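Local coordinates for response regulator receiver protein (Pseudoalteromonas atlantica T6c, PDB 3KTO) that is a CheY-like response regulator receiver protein, probably relaying a signal in bacterial regulation, though whether it is phosphorylated is not established, at residues 88-91 with 92-96; 68-71 with 72-76. One frame throughout, in Å; residues are numbered along the deposited sequence.

Contact 1 (88-91 with 92-96); sequences SSSD and IPTAV
Asp91, the N-cap residue of helix 92-100, reaches over its first turn and accepts the backbone N-H of Thr94. Its CB lies 3.9 Å from Pro93 CD. From there CG is held between the backbone N and the carbonyl carbon (chi1 52°), a torsion that bends the carboxylate back over the helix start; CG lies 3.7 Å from Pro93 CD. OD1 does the capping: it accepts from Thr94 N at 2.9 Å, the N-H meeting it nearly along its C-O axis, while Pro93 CD presses on it at 3.3 Å. The other oxygen, OD2, forms a salt bridge with Lys64. One water accepts from Asp91 N and donates to Thr94 OG1, bridging the backbone of the N-cap residue to that hydroxyl, which is also hydrogen-bonded to Asp65. Just before the cap, Ser90 OG donates to Asp91 O at 3.1 Å, and Ala95 N reaches the same carbonyl in a weak bond of 3.4 Å. The cap thus closes the surface loop that leads from strand 83-87 into helix 92-100, with Ser90 and Thr94 both resting on Phe106 of the edge strand 105-108.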
ATOM      1  N   SER A  88       4.881  -0.418   6.700  1.00 23.82           N
ATOM      2  CA  SER A  88       3.602   0.241   6.471  1.00 29.68           C
ATOM      3  C   SER A  88       2.515  -0.686   6.990  1.00 32.22           C
ATOM      4  O   SER A  88       1.330  -0.349   6.991  1.00 35.32           O
ATOM      5  CB  SER A  88       3.409   0.519   4.980  1.00 30.65           C
ATOM      6  OG  SER A  88       3.671  -0.639   4.211  1.00 37.89           O
ATOM      7  N   SER A  89       2.952  -1.858   7.440  1.00 31.95           N
ATOM      8  CA  SER A  89       2.085  -2.890   7.984  1.00 34.33           C
ATOM      9  C   SER A  89       2.838  -3.560   9.122  1.00 34.10           C
ATOM     10  O   SER A  89       3.993  -3.963   8.956  1.00 34.01           O
ATOM     11  CB  SER A  89       1.765  -3.926   6.909  1.00 37.17           C
ATOM     12  OG  SER A  89       1.064  -5.024   7.461  1.00 40.37           O
ATOM     13  N   SER A  90       2.207  -3.686  10.282  1.00 31.24           N
ATOM     14  CA  SER A  90       2.917  -4.318  11.378  1.00 30.34           C
ATOM     15  C   SER A  90       2.087  -4.738  12.575  1.00 27.43           C
ATOM     16  O   SER A  90       1.201  -4.009  13.016  1.00 24.73           O
ATOM     17  CB  SER A  90       4.030  -3.388  11.859  1.00 32.31           C
ATOM     18  OG  SER A  90       4.633  -3.896  13.039  1.00 38.87           O
ATOM     19  N   ASP A  91       2.380  -5.926  13.092  1.00 23.81           N
ATOM     20  CA  ASP A  91       1.710  -6.409  14.282  1.00 22.76           C
ATOM     21  C   ASP A  91       2.751  -6.346  15.389  1.00 20.70           C
ATOM     22  O   ASP A  91       3.917  -6.042  15.138  1.00 20.07           O
ATOM     23  CB  ASP A  91       1.167  -7.840  14.114  1.00 22.64           C
ATOM     24  CG  ASP A  91       2.207  -8.829  13.618  1.00 24.18           C
ATOM     25  OD1 ASP A  91       3.405  -8.702  13.960  1.00 24.47           O
ATOM     26  OD2 ASP A  91       1.800  -9.764  12.897  1.00 25.90           O
ATOM     27  N   ILE A  92       2.333  -6.620  16.615  1.00 19.62           N
ATOM     28  CA  ILE A  92       3.249  -6.558  17.740  1.00 18.64           C
ATOM     29  C   ILE A  92       4.456  -7.499  17.639  1.00 18.51           C
ATOM     30  O   ILE A  92       5.581  -7.084  17.906  1.00 18.50           O
ATOM     31  CB  ILE A  92       2.508  -6.836  19.069  1.00 18.70           C
ATOM     32  CG1 ILE A  92       1.464  -5.747  19.334  1.00 23.29           C
ATOM     33  CG2 ILE A  92       3.485  -6.910  20.193  1.00 17.05           C
ATOM     34  CD1 ILE A  92       1.976  -4.353  19.177  1.00 22.64           C
ATOM     35  N   PRO A  93       4.241  -8.778  17.262  1.00 18.78           N
ATOM     36  CA  PRO A  93       5.392  -9.689  17.165  1.00 17.63           C
ATOM     37  C   PRO A  93       6.490  -9.207  16.212  1.00 17.17           C
ATOM     38  O   PRO A  93       7.673  -9.386  16.481  1.00 16.64           O
ATOM     39  CB  PRO A  93       4.755 -11.004  16.723  1.00 18.72           C
ATOM     40  CG  PRO A  93       3.423 -10.960  17.422  1.00 20.72           C
ATOM     41  CD  PRO A  93       2.978  -9.527  17.142  1.00 18.21           C
ATOM     42  N   THR A  94       6.101  -8.593  15.103  1.00 17.31           N
ATOM     43  CA  THR A  94       7.084  -8.080  14.149  1.00 15.21           C
ATOM     44  C   THR A  94       7.949  -6.976  14.795  1.00 15.81           C
ATOM     45  O   THR A  94       9.180  -6.965  14.656  1.00 16.58           O
ATOM     46  CB  THR A  94       6.378  -7.555  12.883  1.00 14.19           C
ATOM     47  OG1 THR A  94       5.901  -8.672  12.120  1.00 15.68           O
ATOM     48  CG2 THR A  94       7.329  -6.704  12.032  1.00 12.59           C
ATOM     49  N   ALA A  95       7.303  -6.066  15.513  1.00 15.63           N
ATOM     50  CA  ALA A  95       8.015  -4.978  16.197  1.00 14.73           C
ATOM     51  C   ALA A  95       8.989  -5.558  17.214  1.00 14.52           C
ATOM     52  O   ALA A  95      10.144  -5.143  17.290  1.00 15.04           O
ATOM     53  CB  ALA A  95       7.017  -4.049  16.902  1.00 13.16           C
ATOM     54  N   VAL A  96       8.519  -6.524  17.995  1.00 15.20           N
ATOM     55  CA  VAL A  96       9.353  -7.160  19.005  1.00 12.60           C
ATOM     56  C   VAL A  96      10.532  -7.892  18.362  1.00 15.40           C
ATOM     57  O   VAL A  96      11.659  -7.809  18.842  1.00 17.36           O
ATOM     58  CB  VAL A  96       8.521  -8.158  19.866  1.00 15.02           C
ATOM     59  CG1 VAL A  96       9.434  -8.951  20.797  1.00 15.64           C
ATOM     60  CG2 VAL A  96       7.477  -7.392  20.681  1.00 13.63           C
TER
HETATM   61  O   HOH W   1       3.652  -7.398  11.106  1.00 20.99           O

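Contact 2 (68-71 with 72-76); sequences IELL and ETLVK
Glu72 lies back along helix 66-76 over the carbonyl of Ile68, one turn earlier, and this i to i+4 spacing recurs throughout the contact. The backbone bonds come first. Glu72 N donates to Ile68 O at 2.8 Å, and the N-H groups of Thr73, Leu74 and Val75 take the carbonyls of Glu69, Leu70 and Leu71 in the same way, the regular ladder of an alpha helix.

A side-chain bond is added at Thr73. Its OG1 lies anti to its own carbonyl carbon (chi1 -68°), which turns the hydroxyl back toward the preceding turn, where it donates to Glu69 O at 3.1 Å. The hydroxyl arrives from above the carbonyl plane, 41° out of it, whereas Thr73 N comes nearly end-on, so two donors from one residue grip a single oxygen.

Among the charged side chains, Glu72 makes the closest approach across the two segments. Its CG passes 3.1 Å from Ile68 O, and the extended chain carries OE2 to within 3.8 Å of Ile68 CG2. The polar end is engaged by Arg97, whose NE forms a salt bridge with OE2.

Apolar contacts follow the same spacing. Leu71 CD1 meets Val75 CG2 at 3.8 Å, the two side chains crossing obliquely, while Leu70 CD1 approaches Leu74 CG more loosely at 4.2 Å.

The helix lies within the beta-alpha-beta unit 51-57, 66-76, 83-87. Leu71 packs against Thr83 and Val85 of strand 83-87, Leu70 and Thr73 touch Met43, and Ile68 lies against Arg97 and Ala98 of helix 92-100.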
ATOM      1  N   ILE A  68      13.547  -7.913   8.443  1.00 13.04           N
ATOM      2  CA  ILE A  68      14.089  -8.168   9.774  1.00 13.40           C
ATOM      3  C   ILE A  68      15.026  -9.372   9.697  1.00 13.86           C
ATOM      4  O   ILE A  68      16.064  -9.403  10.349  1.00 19.65           O
ATOM      5  CB  ILE A  68      12.949  -8.427  10.785  1.00 15.65           C
ATOM      6  CG1 ILE A  68      12.090  -7.165  10.903  1.00 16.02           C
ATOM      7  CG2 ILE A  68      13.518  -8.791  12.149  1.00 16.53           C
ATOM      8  CD1 ILE A  68      10.761  -7.382  11.620  1.00 16.39           C
ATOM      9  N   GLU A  69      14.659 -10.358   8.891  1.00 16.77           N
ATOM     10  CA  GLU A  69      15.501 -11.542   8.719  1.00 17.96           C
ATOM     11  C   GLU A  69      16.853 -11.067   8.153  1.00 18.92           C
ATOM     12  O   GLU A  69      17.921 -11.524   8.567  1.00 19.21           O
ATOM     13  CB  GLU A  69      14.812 -12.516   7.761  1.00 22.14           C
ATOM     14  CG  GLU A  69      15.531 -13.827   7.555  1.00 30.59           C
ATOM     15  CD  GLU A  69      14.765 -14.754   6.635  1.00 34.94           C
ATOM     16  OE1 GLU A  69      14.449 -14.336   5.506  1.00 37.78           O
ATOM     17  OE2 GLU A  69      14.473 -15.900   7.038  1.00 38.84           O
ATOM     18  N   LEU A  70      16.801 -10.133   7.208  1.00 18.72           N
ATOM     19  CA  LEU A  70      18.024  -9.587   6.632  1.00 17.94           C
ATOM     20  C   LEU A  70      18.870  -8.993   7.755  1.00 18.84           C
ATOM     21  O   LEU A  70      20.069  -9.244   7.834  1.00 19.10           O
ATOM     22  CB  LEU A  70      17.703  -8.504   5.599  1.00 15.04           C
ATOM     23  CG  LEU A  70      18.891  -7.700   5.062  1.00 15.34           C
ATOM     24  CD1 LEU A  70      19.925  -8.623   4.416  1.00 17.01           C
ATOM     25  CD2 LEU A  70      18.372  -6.691   4.051  1.00 16.18           C
ATOM     26  N   LEU A  71      18.243  -8.206   8.625  1.00 17.87           N
ATOM     27  CA  LEU A  71      18.966  -7.603   9.745  1.00 18.18           C
ATOM     28  C   LEU A  71      19.584  -8.694  10.623  1.00 18.38           C
ATOM     29  O   LEU A  71      20.745  -8.606  11.002  1.00 18.21           O
ATOM     30  CB  LEU A  71      18.025  -6.730  10.600  1.00 18.13           C
ATOM     31  CG  LEU A  71      18.606  -6.168  11.904  1.00 17.31           C
ATOM     32  CD1 LEU A  71      19.930  -5.450  11.641  1.00 17.72           C
ATOM     33  CD2 LEU A  71      17.588  -5.199  12.519  1.00 18.36           C
ATOM     34  N   GLU A  72      18.796  -9.713  10.948  1.00 18.31           N
ATOM     35  CA  GLU A  72      19.281 -10.809  11.782  1.00 20.17           C
ATOM     36  C   GLU A  72      20.490 -11.498  11.135  1.00 20.64           C
ATOM     37  O   GLU A  72      21.462 -11.827  11.810  1.00 21.62           O
ATOM     38  CB  GLU A  72      18.160 -11.821  12.022  1.00 20.89           C
ATOM     39  CG  GLU A  72      16.949 -11.213  12.734  1.00 21.90           C
ATOM     40  CD  GLU A  72      15.768 -12.165  12.849  1.00 22.08           C
ATOM     41  OE1 GLU A  72      15.671 -13.112  12.048  1.00 22.34           O
ATOM     42  OE2 GLU A  72      14.917 -11.944  13.733  1.00 23.36           O
ATOM     43  N   THR A  73      20.424 -11.705   9.826  1.00 21.46           N
ATOM     44  CA  THR A  73      21.515 -12.347   9.107  1.00 23.11           C
ATOM     45  C   THR A  73      22.801 -11.533   9.191  1.00 25.30           C
ATOM     46  O   THR A  73      23.869 -12.074   9.479  1.00 26.14           O
ATOM     47  CB  THR A  73      21.160 -12.548   7.628  1.00 24.97           C
ATOM     48  OG1 THR A  73      20.106 -13.517   7.524  1.00 25.85           O
ATOM     49  CG2 THR A  73      22.388 -13.024   6.841  1.00 26.96           C
ATOM     50  N   LEU A  74      22.693 -10.234   8.931  1.00 24.68           N
ATOM     51  CA  LEU A  74      23.844  -9.346   8.977  1.00 25.47           C
ATOM     52  C   LEU A  74      24.445  -9.293  10.375  1.00 27.51           C
ATOM     53  O   LEU A  74      25.667  -9.267  10.529  1.00 28.12           O
ATOM     54  CB  LEU A  74      23.444  -7.939   8.545  1.00 25.12           C
ATOM     55  CG  LEU A  74      22.968  -7.763   7.104  1.00 23.60           C
ATOM     56  CD1 LEU A  74      22.479  -6.342   6.926  1.00 24.78           C
ATOM     57  CD2 LEU A  74      24.104  -8.071   6.128  1.00 27.14           C
ATOM     58  N   VAL A  75      23.588  -9.271  11.391  1.00 27.00           N
ATOM     59  CA  VAL A  75      24.060  -9.229  12.770  1.00 28.81           C
ATOM     60  C   VAL A  75      24.773 -10.538  13.093  1.00 30.31           C
ATOM     61  O   VAL A  75      25.757 -10.563  13.826  1.00 30.13           O
ATOM     62  CB  VAL A  75      22.889  -9.024  13.761  1.00 29.61           C
ATOM     63  CG1 VAL A  75      23.378  -9.219  15.197  1.00 29.90           C
ATOM     64  CG2 VAL A  75      22.305  -7.630  13.588  1.00 28.93           C
ATOM     65  N   LYS A  76      24.269 -11.626  12.532  1.00 33.35           N
ATOM     66  CA  LYS A  76      24.868 -12.927  12.750  1.00 37.69           C
ATOM     67  C   LYS A  76      26.257 -12.960  12.103  1.00 39.18           C
ATOM     68  O   LYS A  76      27.166 -13.617  12.609  1.00 38.29           O
ATOM     69  CB  LYS A  76      23.982 -14.011  12.143  1.00 39.70           C
ATOM     70  CG  LYS A  76      24.251 -15.390  12.678  1.00 45.08           C
ATOM     71  CD  LYS A  76      23.355 -16.416  12.015  1.00 47.63           C
ATOM     72  CE  LYS A  76      23.458 -17.754  12.729  1.00 50.17           C
ATOM     73  NZ  LYS A  76      24.870 -18.225  12.833  1.00 50.15           N
TER

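Contact 2 is partly buried and lies within a single helix flanking the five-stranded parallel sheet of the CheY-like receiver fold; contact 1 sits at the surface, where a loop becomes the next helix. Their chemistry differs accordingly. In 68-76 repeated main-chain bonds combine with leucine and valine packing, and charge appears at the margin. In 88-96 a carboxylate, hydroxyls and a water serve the first turn, and apolar contact is slight. The two are successive along the chain, with centres about 16 Å apart, yet their helices meet: Ile68 CD1 packs on Thr94 O at 3.4 Å, joining the capped turn to the more buried helix.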